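Local structure of dihydropyrimidinase (Dictyostelium discoideum, 2FTW) at residues I84-A89 with K123-Y128; S78-D83 with H419-F424; G92-I97 with D353-V358. The protein catalyses the reversible, zinc-dependent hydrolytic ring opening of 5,6-dihydrouracil and 5,6-dihydrothymine, the second step of reductive pyrimidine degradation. All coordinates share one frame; numbering follows the deposited sequence. Where two conformers were deposited one is given.

Interaction 1 of 3, residues I84-A89 with K123-Y128; sequences IGTQAA and KVNCDY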
loop_
_atom_site.group_PDB
_atom_site.type_symbol
_atom_site.label_atom_id
_atom_site.label_comp_id
_atom_site.label_asym_id
_atom_site.label_seq_id
_atom_site.Cartn_x
_atom_site.Cartn_y
_atom_site.Cartn_z
ATOM N N ILE A 84 -32.205 4.133 -32.081
ATOM C CA ILE A 84 -30.984 3.541 -32.650
ATOM C C ILE A 84 -30.055 3.058 -31.543
ATOM O O ILE A 84 -29.374 2.042 -31.653
ATOM C CB ILE A 84 -30.158 4.607 -33.433
ATOM C CG1 ILE A 84 -30.984 5.281 -34.540
ATOM C CG2 ILE A 84 -28.888 3.986 -34.027
ATOM C CD1 ILE A 84 -30.535 6.700 -34.850
ATOM N N GLY A 85 -29.980 3.873 -30.484
ATOM C CA GLY A 85 -29.149 3.562 -29.330
ATOM C C GLY A 85 -29.527 2.267 -28.638
ATOM O O GLY A 85 -28.655 1.465 -28.332
ATOM N N THR A 86 -30.818 2.065 -28.381
ATOM C CA THR A 86 -31.290 0.823 -27.751
ATOM C C THR A 86 -31.252 -0.381 -28.709
ATOM O O THR A 86 -31.171 -1.532 -28.258
ATOM C CB THR A 86 -32.717 0.959 -27.156
ATOM O OG1 THR A 86 -33.556 1.698 -28.047
ATOM C CG2 THR A 86 -32.668 1.675 -25.823
ATOM N N GLN A 87 -31.279 -0.122 -30.019
ATOM C CA GLN A 87 -31.053 -1.191 -31.002
ATOM C C GLN A 87 -29.636 -1.710 -30.890
ATOM O O GLN A 87 -29.414 -2.912 -30.858
ATOM C CB GLN A 87 -31.289 -0.708 -32.435
ATOM C CG GLN A 87 -32.741 -0.471 -32.798
ATOM C CD GLN A 87 -32.906 0.074 -34.211
ATOM O OE1 GLN A 87 -31.995 -0.012 -35.023
ATOM N NE2 GLN A 87 -34.069 0.652 -34.501
ATOM N N ALA A 88 -28.681 -0.787 -30.834
ATOM C CA ALA A 88 -27.280 -1.129 -30.655
ATOM C C ALA A 88 -27.055 -1.855 -29.324
ATOM O O ALA A 88 -26.294 -2.829 -29.256
ATOM C CB ALA A 88 -26.421 0.118 -30.730
ATOM N N ALA A 89 -27.732 -1.404 -28.272
ATOM C CA ALA A 89 -27.605 -2.049 -26.972
ATOM C C ALA A 89 -27.925 -3.536 -27.063
ATOM O O ALA A 89 -27.089 -4.362 -26.683
ATOM C CB ALA A 89 -28.490 -1.381 -25.968
ATOM N N LYS A 123 -39.319 6.077 -28.086
ATOM C CA LYS A 123 -38.250 5.511 -28.915
ATOM C C LYS A 123 -37.621 4.191 -28.458
ATOM O O LYS A 123 -37.146 3.417 -29.297
ATOM C CB LYS A 123 -37.156 6.543 -29.060
ATOM C CG LYS A 123 -37.482 7.630 -30.054
ATOM C CD LYS A 123 -36.439 8.737 -29.976
ATOM C CE LYS A 123 -36.118 9.306 -31.335
ATOM N NZ LYS A 123 -34.942 10.230 -31.254
ATOM N N VAL A 124 -37.612 3.935 -27.150
ATOM C CA VAL A 124 -36.829 2.825 -26.588
ATOM C C VAL A 124 -37.318 1.447 -27.019
ATOM O O VAL A 124 -38.517 1.170 -27.038
ATOM C CB VAL A 124 -36.736 2.858 -25.015
ATOM C CG1 VAL A 124 -35.876 4.036 -24.543
ATOM C CG2 VAL A 124 -38.122 2.890 -24.364
ATOM N N ASN A 125 -36.355 0.586 -27.342
ATOM C CA ASN A 125 -36.612 -0.807 -27.752
ATOM C C ASN A 125 -36.436 -1.810 -26.616
ATOM O O ASN A 125 -36.636 -3.018 -26.795
ATOM C CB ASN A 125 -35.663 -1.147 -28.895
ATOM C CG ASN A 125 -35.917 -0.287 -30.109
ATOM O OD1 ASN A 125 -36.905 -0.477 -30.818
ATOM N ND2 ASN A 125 -35.052 0.684 -30.335
ATOM N N CYS A 126 -36.063 -1.290 -25.444
ATOM C CA CYS A 126 -35.844 -2.087 -24.236
ATOM C C CYS A 126 -36.147 -1.190 -23.047
ATOM O O CYS A 126 -36.307 0.020 -23.220
ATOM C CB CYS A 126 -34.402 -2.607 -24.177
ATOM S SG CYS A 126 -33.109 -1.326 -24.031
ATOM N N ASP A 127 -36.258 -1.769 -21.858
ATOM C CA ASP A 127 -36.579 -0.986 -20.662
ATOM C C ASP A 127 -35.453 -0.004 -20.317
ATOM O O ASP A 127 -34.296 -0.212 -20.687
ATOM C CB ASP A 127 -36.865 -1.895 -19.468
ATOM C CG ASP A 127 -38.209 -2.622 -19.583
ATOM O OD1 ASP A 127 -38.860 -2.535 -20.652
ATOM O OD2 ASP A 127 -38.605 -3.290 -18.592
ATOM N N TYR A 128 -35.821 1.087 -19.646
ATOM C CA TYR A 128 -34.858 2.093 -19.237
ATOM C C TYR A 128 -35.237 2.782 -17.921
ATOM O O TYR A 128 -36.320 2.604 -17.375
ATOM C CB TYR A 128 -34.681 3.137 -20.348
ATOM C CG TYR A 128 -35.799 4.161 -20.398
ATOM C CD1 TYR A 128 -37.069 3.816 -20.867
ATOM C CD2 TYR A 128 -35.590 5.465 -19.958
ATOM C CE1 TYR A 128 -38.101 4.752 -20.894
ATOM C CE2 TYR A 128 -36.610 6.402 -19.975
ATOM C CZ TYR A 128 -37.861 6.042 -20.445
ATOM O OH TYR A 128 -38.855 6.986 -20.471
HETATM O O HOH W 1 -36.837 0.046 -33.237
#
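Thr86 sets its hydroxyl between its own backbone N and carbonyl carbon (chi1 41°), and Asn125 folds its amide back beside its own backbone N; together these rotations lay the hydroxyl against the backbone N-H and the side-chain amide of the asparagine. Asn125 ND2 donates to Thr86 OG1 over 2.9 Å, with the oxygen tilted 23° out of the amide plane. Asn125 N reaches the same Thr86 OG1 at 3.1 Å in a somewhat straighter bond. The other branch of the threonine is apolar in its contacts: Thr86 CG2 lies 3.5 Å from Cys126 SG and 4.2 Å from Val124 CG1. The next residue, Gln87, packs its CG 3.6 Å from Asn125 ND2, the two amide planes standing 58° apart. A water accepts from Gln87 NE2 at 3.1 Å; it is also 2.5 Å from Asn125 OD1, too short for this second link to be relied on. The proton of Thr86 OG1 probably goes chiefly to Phe82 O in its own helix, with Asp83 O also near enough to share it, while Asn125 ND2 has a further acceptor in Asp83 OD1. At the start of the 123-128 segment, Lys123 NZ forms a salt bridge with Asp81. The contact thus places helix 82-91 against the loop leading into strand 127-132. Because two N-H donors converge on one buried hydroxyl oxygen, its proton is left for the helix carbonyls, an arrangement consistent with a hydroxyl fixed in rotation and with its bonding capacity well used.

Interaction 2 of 3, residues S78-D83 with H419-F424; sequences SVDDFD and HHAVDF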
loop_
_atom_site.group_PDB
_atom_site.type_symbol
_atom_site.label_atom_id
_atom_site.label_comp_id
_atom_site.label_asym_id
_atom_site.label_seq_id
_atom_site.Cartn_x
_atom_site.Cartn_y
_atom_site.Cartn_z
ATOM N N SER A 78 -26.140 14.447 -29.734
ATOM C CA SER A 78 -25.512 13.138 -29.887
ATOM C C SER A 78 -26.214 12.323 -30.963
ATOM O O SER A 78 -27.432 12.305 -31.037
ATOM C CB SER A 78 -25.550 12.377 -28.570
ATOM O OG SER A 78 -24.806 11.192 -28.695
ATOM N N VAL A 79 -25.434 11.640 -31.791
ATOM C CA VAL A 79 -25.978 10.989 -32.982
ATOM C C VAL A 79 -26.781 9.730 -32.625
ATOM O O VAL A 79 -27.805 9.448 -33.261
ATOM C CB VAL A 79 -24.871 10.623 -33.991
ATOM C CG1 VAL A 79 -25.475 9.991 -35.228
ATOM C CG2 VAL A 79 -24.084 11.844 -34.392
ATOM N N ASP A 80 -26.284 8.970 -31.647
ATOM C CA ASP A 80 -27.010 7.834 -31.099
ATOM C C ASP A 80 -28.156 8.365 -30.234
ATOM O O ASP A 80 -27.912 9.008 -29.202
ATOM C CB ASP A 80 -26.101 6.914 -30.249
ATOM C CG ASP A 80 -25.051 6.127 -31.080
ATOM O OD1 ASP A 80 -25.110 6.073 -32.323
ATOM O OD2 ASP A 80 -24.139 5.548 -30.449
ATOM N N ASP A 81 -29.393 8.111 -30.659
ATOM C CA ASP A 81 -30.577 8.520 -29.900
ATOM C C ASP A 81 -31.213 7.320 -29.188
ATOM O O ASP A 81 -30.632 6.235 -29.174
ATOM C CB ASP A 81 -31.574 9.234 -30.824
ATOM C CG ASP A 81 -32.305 8.284 -31.751
ATOM O OD1 ASP A 81 -32.120 7.062 -31.615
ATOM O OD2 ASP A 81 -33.064 8.753 -32.614
ATOM N N PHE A 82 -32.404 7.509 -28.616
ATOM C CA PHE A 82 -33.044 6.470 -27.800
ATOM C C PHE A 82 -33.554 5.255 -28.577
ATOM O O PHE A 82 -33.739 4.182 -28.006
ATOM C CB PHE A 82 -34.191 7.069 -26.975
ATOM C CG PHE A 82 -33.732 7.713 -25.704
ATOM C CD1 PHE A 82 -33.149 6.946 -24.705
ATOM C CD2 PHE A 82 -33.842 9.088 -25.519
ATOM C CE1 PHE A 82 -32.696 7.541 -23.517
ATOM C CE2 PHE A 82 -33.390 9.690 -24.345
ATOM C CZ PHE A 82 -32.822 8.916 -23.344
ATOM N N ASP A 83 -33.777 5.419 -29.874
ATOM C CA ASP A 83 -34.221 4.314 -30.708
ATOM C C ASP A 83 -33.015 3.513 -31.226
ATOM O O ASP A 83 -32.812 2.346 -30.840
ATOM C CB ASP A 83 -35.097 4.862 -31.836
ATOM C CG ASP A 83 -35.686 3.774 -32.722
ATOM O OD1 ASP A 83 -35.347 2.576 -32.534
ATOM O OD2 ASP A 83 -36.487 4.144 -33.622
ATOM N N HIS A 419 -24.079 -1.248 -35.197
ATOM C CA HIS A 419 -25.444 -0.751 -35.299
ATOM C C HIS A 419 -25.583 0.625 -34.647
ATOM O O HIS A 419 -26.688 1.099 -34.388
ATOM C CB HIS A 419 -26.394 -1.798 -34.710
ATOM C CG HIS A 419 -26.226 -3.141 -35.347
ATOM N ND1 HIS A 419 -25.253 -4.033 -34.951
ATOM C CD2 HIS A 419 -26.838 -3.703 -36.417
ATOM C CE1 HIS A 419 -25.303 -5.105 -35.720
ATOM N NE2 HIS A 419 -26.251 -4.927 -36.623
ATOM N N HIS A 420 -24.447 1.271 -34.419
ATOM C CA HIS A 420 -24.424 2.662 -34.006
ATOM C C HIS A 420 -24.757 3.541 -35.204
ATOM O O HIS A 420 -24.493 3.165 -36.346
ATOM C CB HIS A 420 -23.037 3.025 -33.471
ATOM C CG HIS A 420 -22.765 2.489 -32.101
ATOM N ND1 HIS A 420 -22.800 3.279 -30.974
ATOM C CD2 HIS A 420 -22.483 1.236 -31.675
ATOM C CE1 HIS A 420 -22.546 2.538 -29.913
ATOM N NE2 HIS A 420 -22.345 1.296 -30.311
ATOM N N ALA A 421 -25.331 4.712 -34.944
ATOM C CA ALA A 421 -25.605 5.689 -36.007
ATOM C C ALA A 421 -24.357 6.472 -36.388
ATOM O O ALA A 421 -24.325 7.108 -37.426
ATOM C CB ALA A 421 -26.712 6.642 -35.596
ATOM N N VAL A 422 -23.333 6.420 -35.550
ATOM C CA VAL A 422 -22.077 7.120 -35.835
ATOM C C VAL A 422 -21.166 6.303 -36.725
ATOM O O VAL A 422 -21.151 5.078 -36.644
ATOM C CB VAL A 422 -21.328 7.534 -34.545
ATOM C CG1 VAL A 422 -22.113 8.630 -33.865
ATOM C CG2 VAL A 422 -21.084 6.337 -33.594
ATOM N N ASP A 423 -20.385 7.000 -37.546
ATOM C CA ASP A 423 -19.565 6.367 -38.585
ATOM C C ASP A 423 -18.126 6.084 -38.146
ATOM O O ASP A 423 -17.204 6.126 -38.963
ATOM C CB ASP A 423 -19.576 7.245 -39.859
ATOM N N PHE A 424 -17.949 5.790 -36.858
ATOM C CA PHE A 424 -16.642 5.488 -36.277
ATOM C C PHE A 424 -16.861 4.630 -35.039
ATOM O O PHE A 424 -17.893 4.764 -34.376
ATOM C CB PHE A 424 -15.896 6.780 -35.921
ATOM C CG PHE A 424 -14.442 6.574 -35.560
ATOM C CD1 PHE A 424 -13.465 6.554 -36.550
ATOM C CD2 PHE A 424 -14.052 6.405 -34.229
ATOM C CE1 PHE A 424 -12.130 6.367 -36.228
ATOM C CE2 PHE A 424 -12.711 6.215 -33.900
ATOM C CZ PHE A 424 -11.752 6.190 -34.900
#
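The carboxylate of Asp80 grips the 419-424 loop with both oxygens. His420 ND1 donates to Asp80 OD2 over 2.7 Å, approaching on the syn side and 24° out of the carboxylate plane; ring and carboxylate planes are 44° apart, so the two groups meet askew. The second oxygen, Asp80 OD1, takes the backbone Ala421 N at 3.0 Å, nearly along its C-O axis. Asn326, next in sequence to the zinc ligand Asp325, also donates to Asp80 OD2, giving that oxygen two donors. Beyond this polar centre the packing is aliphatic. Val79 CG1 lies 3.6 Å from Ala421 CB, while Val79 CB sits a tight 3.4 Å from Val422 CG1. Next in the chain after Asp80, Asp81 is at the N-cap of helix 82-91: its OD1 receives Asp83 N at 2.9 Å from above the carboxylate plane. The whole is a histidine-carboxylate hydrogen bond reinforced by a backbone N-H, and it ties the segment entering helix 82-91 to the loop between strands 409-412 and 431-441, with the Asp80 side chain about 8 Å from that of the zinc ligand His68.

Interaction 3 of 3, residues G92-I97 with D353-V358; sequences GGTTFI and DRMSIV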
loop_
_atom_site.group_PDB
_atom_site.type_symbol
_atom_site.label_atom_id
_atom_site.label_comp_id
_atom_site.label_asym_id
_atom_site.label_seq_id
_atom_site.Cartn_x
_atom_site.Cartn_y
_atom_site.Cartn_z
ATOM N N GLY A 92 -25.764 -6.021 -28.718
ATOM C CA GLY A 92 -24.612 -6.353 -27.876
ATOM C C GLY A 92 -24.912 -7.037 -26.549
ATOM O O GLY A 92 -24.001 -7.230 -25.743
ATOM N N GLY A 93 -26.169 -7.401 -26.307
ATOM C CA GLY A 93 -26.547 -8.142 -25.094
ATOM C C GLY A 93 -27.040 -7.304 -23.919
ATOM O O GLY A 93 -27.276 -7.836 -22.820
ATOM N N THR A 94 -27.223 -6.005 -24.147
ATOM C CA THR A 94 -27.621 -5.067 -23.109
ATOM C C THR A 94 -29.104 -4.771 -23.299
ATOM O O THR A 94 -29.520 -4.353 -24.370
ATOM C CB THR A 94 -26.720 -3.788 -23.179
ATOM O OG1 THR A 94 -25.376 -4.140 -22.841
ATOM C CG2 THR A 94 -27.177 -2.675 -22.234
ATOM N N THR A 95 -29.894 -5.031 -22.257
ATOM C CA THR A 95 -31.342 -4.892 -22.315
ATOM C C THR A 95 -31.915 -3.833 -21.358
ATOM O O THR A 95 -33.126 -3.739 -21.207
ATOM C CB THR A 95 -32.043 -6.245 -22.051
ATOM O OG1 THR A 95 -31.705 -6.734 -20.746
ATOM C CG2 THR A 95 -31.645 -7.278 -23.121
ATOM N N PHE A 96 -31.047 -3.031 -20.750
ATOM C CA PHE A 96 -31.461 -1.994 -19.814
ATOM C C PHE A 96 -30.409 -0.906 -19.794
ATOM O O PHE A 96 -29.230 -1.187 -19.620
ATOM C CB PHE A 96 -31.635 -2.560 -18.400
ATOM C CG PHE A 96 -32.429 -1.674 -17.487
ATOM C CD1 PHE A 96 -33.804 -1.665 -17.545
ATOM C CD2 PHE A 96 -31.799 -0.839 -16.577
ATOM C CE1 PHE A 96 -34.542 -0.852 -16.708
ATOM C CE2 PHE A 96 -32.530 -0.010 -15.730
ATOM C CZ PHE A 96 -33.908 -0.020 -15.798
ATOM N N ILE A 97 -30.835 0.329 -20.022
ATOM C CA ILE A 97 -29.939 1.468 -19.993
ATOM C C ILE A 97 -30.434 2.433 -18.944
ATOM O O ILE A 97 -31.644 2.561 -18.733
ATOM C CB ILE A 97 -29.802 2.179 -21.384
ATOM C CG1 ILE A 97 -31.151 2.654 -21.927
ATOM C CG2 ILE A 97 -29.117 1.261 -22.400
ATOM C CD1 ILE A 97 -31.384 4.144 -21.799
ATOM N N ASP A 353 -20.807 -2.633 -27.778
ATOM C CA ASP A 353 -19.645 -3.495 -27.617
ATOM C C ASP A 353 -19.187 -3.736 -26.177
ATOM O O ASP A 353 -18.280 -4.540 -25.949
ATOM C CB ASP A 353 -18.533 -2.953 -28.495
ATOM C CG ASP A 353 -18.935 -2.944 -29.967
ATOM O OD1 ASP A 353 -19.210 -4.038 -30.508
ATOM O OD2 ASP A 353 -19.013 -1.859 -30.578
ATOM N N ARG A 354 -19.835 -3.087 -25.211
ATOM C CA ARG A 354 -19.439 -3.185 -23.789
ATOM C C ARG A 354 -19.219 -4.620 -23.360
ATOM O O ARG A 354 -18.159 -4.974 -22.891
ATOM C CB ARG A 354 -20.501 -2.550 -22.877
ATOM C CG ARG A 354 -20.191 -2.660 -21.372
ATOM C CD ARG A 354 -21.211 -1.972 -20.487
ATOM N NE ARG A 354 -22.521 -2.584 -20.631
ATOM C CZ ARG A 354 -23.208 -3.224 -19.684
ATOM N NH1 ARG A 354 -24.381 -3.761 -20.007
ATOM N NH2 ARG A 354 -22.757 -3.336 -18.438
ATOM N N MET A 355 -20.219 -5.458 -23.540
ATOM C CA MET A 355 -20.156 -6.816 -23.000
ATOM C C MET A 355 -19.109 -7.725 -23.634
ATOM O O MET A 355 -18.486 -8.519 -22.942
ATOM C CB MET A 355 -21.545 -7.447 -23.043
ATOM C CG MET A 355 -22.374 -6.902 -21.895
ATOM S SD MET A 355 -23.988 -7.583 -21.782
ATOM C CE MET A 355 -23.662 -9.285 -21.349
ATOM N N SER A 356 -18.921 -7.607 -24.944
ATOM C CA SER A 356 -17.918 -8.401 -25.637
ATOM C C SER A 356 -16.522 -7.900 -25.290
ATOM O O SER A 356 -15.594 -8.691 -25.149
ATOM C CB SER A 356 -18.151 -8.377 -27.148
ATOM O OG SER A 356 -19.231 -9.228 -27.496
ATOM N N ILE A 357 -16.382 -6.583 -25.143
ATOM C CA ILE A 357 -15.125 -6.007 -24.682
ATOM C C ILE A 357 -14.803 -6.450 -23.243
ATOM O O ILE A 357 -13.642 -6.759 -22.916
ATOM C CB ILE A 357 -15.145 -4.449 -24.789
ATOM C CG1 ILE A 357 -14.748 -3.989 -26.189
ATOM C CG2 ILE A 357 -14.134 -3.822 -23.836
ATOM C CD1 ILE A 357 -15.399 -4.713 -27.310
ATOM N N VAL A 358 -15.810 -6.454 -22.370
ATOM C CA VAL A 358 -15.579 -6.906 -21.004
ATOM C C VAL A 358 -15.241 -8.396 -21.040
ATOM O O VAL A 358 -14.326 -8.850 -20.354
ATOM C CB VAL A 358 -16.791 -6.656 -20.072
ATOM C CG1 VAL A 358 -16.530 -7.245 -18.699
ATOM C CG2 VAL A 358 -17.087 -5.179 -19.937
HETATM O O HOH W 2 -21.227 -6.761 -26.798
HETATM O O HOH W 3 -23.853 -1.343 -23.016
HETATM O O HOH W 4 -23.341 -4.499 -24.747
#
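The guanidinium of Arg354 presents its edge to Thr94: OG1 of the threonine lies only 11° out of the guanidinium plane, and Thr94 CB is in plane at the same edge. Over one face sits Met355 CG, 4.1 Å above the plane and offset toward the rim. The edge contact is a hydrogen bond, Arg354 NH1 to Thr94 OG1, 3.0 Å long and fairly straight at 162°. The arginine reaches it with an extended start and a bend at chi3 (63°), which brings the guanidinium round to the threonine. A water accepts from both Arg354 NE and Thr94 OG1, and another water donates to Thr94 OG1 at 2.8 Å. The hydroxyl therefore accepts from the arginine and one water while giving its own proton to the other water, which uses it in both roles. Met355 lies against the two glycines, with Met355 SD 3.5 Å from Gly93 O and Met355 CB 3.7 Å from Gly92 O. A third water links the two backbones, donating to Gly92 O and accepting from Ser356 N at 3.1 Å, so it serves an N-H in the first turn of helix 354-363. Gly93, with its positive phi, is the C-prime residue of the Schellman motif that closes helix 82-91. This glycine turn delivers the chain into strand 94-101, which pairs with strands 57-64 and 127-132, while helix 354-363 meets the strand's beginning and Met355 packs on Phe373 and Thr377 of helix 370-384.

Overall arrangement
Along the chain the segments run 78-83, 84-89, 92-97, 123-128, 353-358 and 419-424, so interactions 1 and 3 alternate while interaction 2 spans both. Their centres lie about 11 (1 to 2), 12 (1 to 3) and 15 Å (2 to 3) apart. Helix 82-91 is common ground: interaction 2 joins its entry to a late loop, interaction 1 uses its middle, and interaction 3 starts just past its end. Strands 94-101 and 127-132 are parallel neighbours in one sheet, and the helix belongs to the crossover from strand 57-64 to 94-101. Interactions 2 and 3 join early elements to segments over 250 residues later; interaction 1 is local, holding the helix on the loop before strand 127-132.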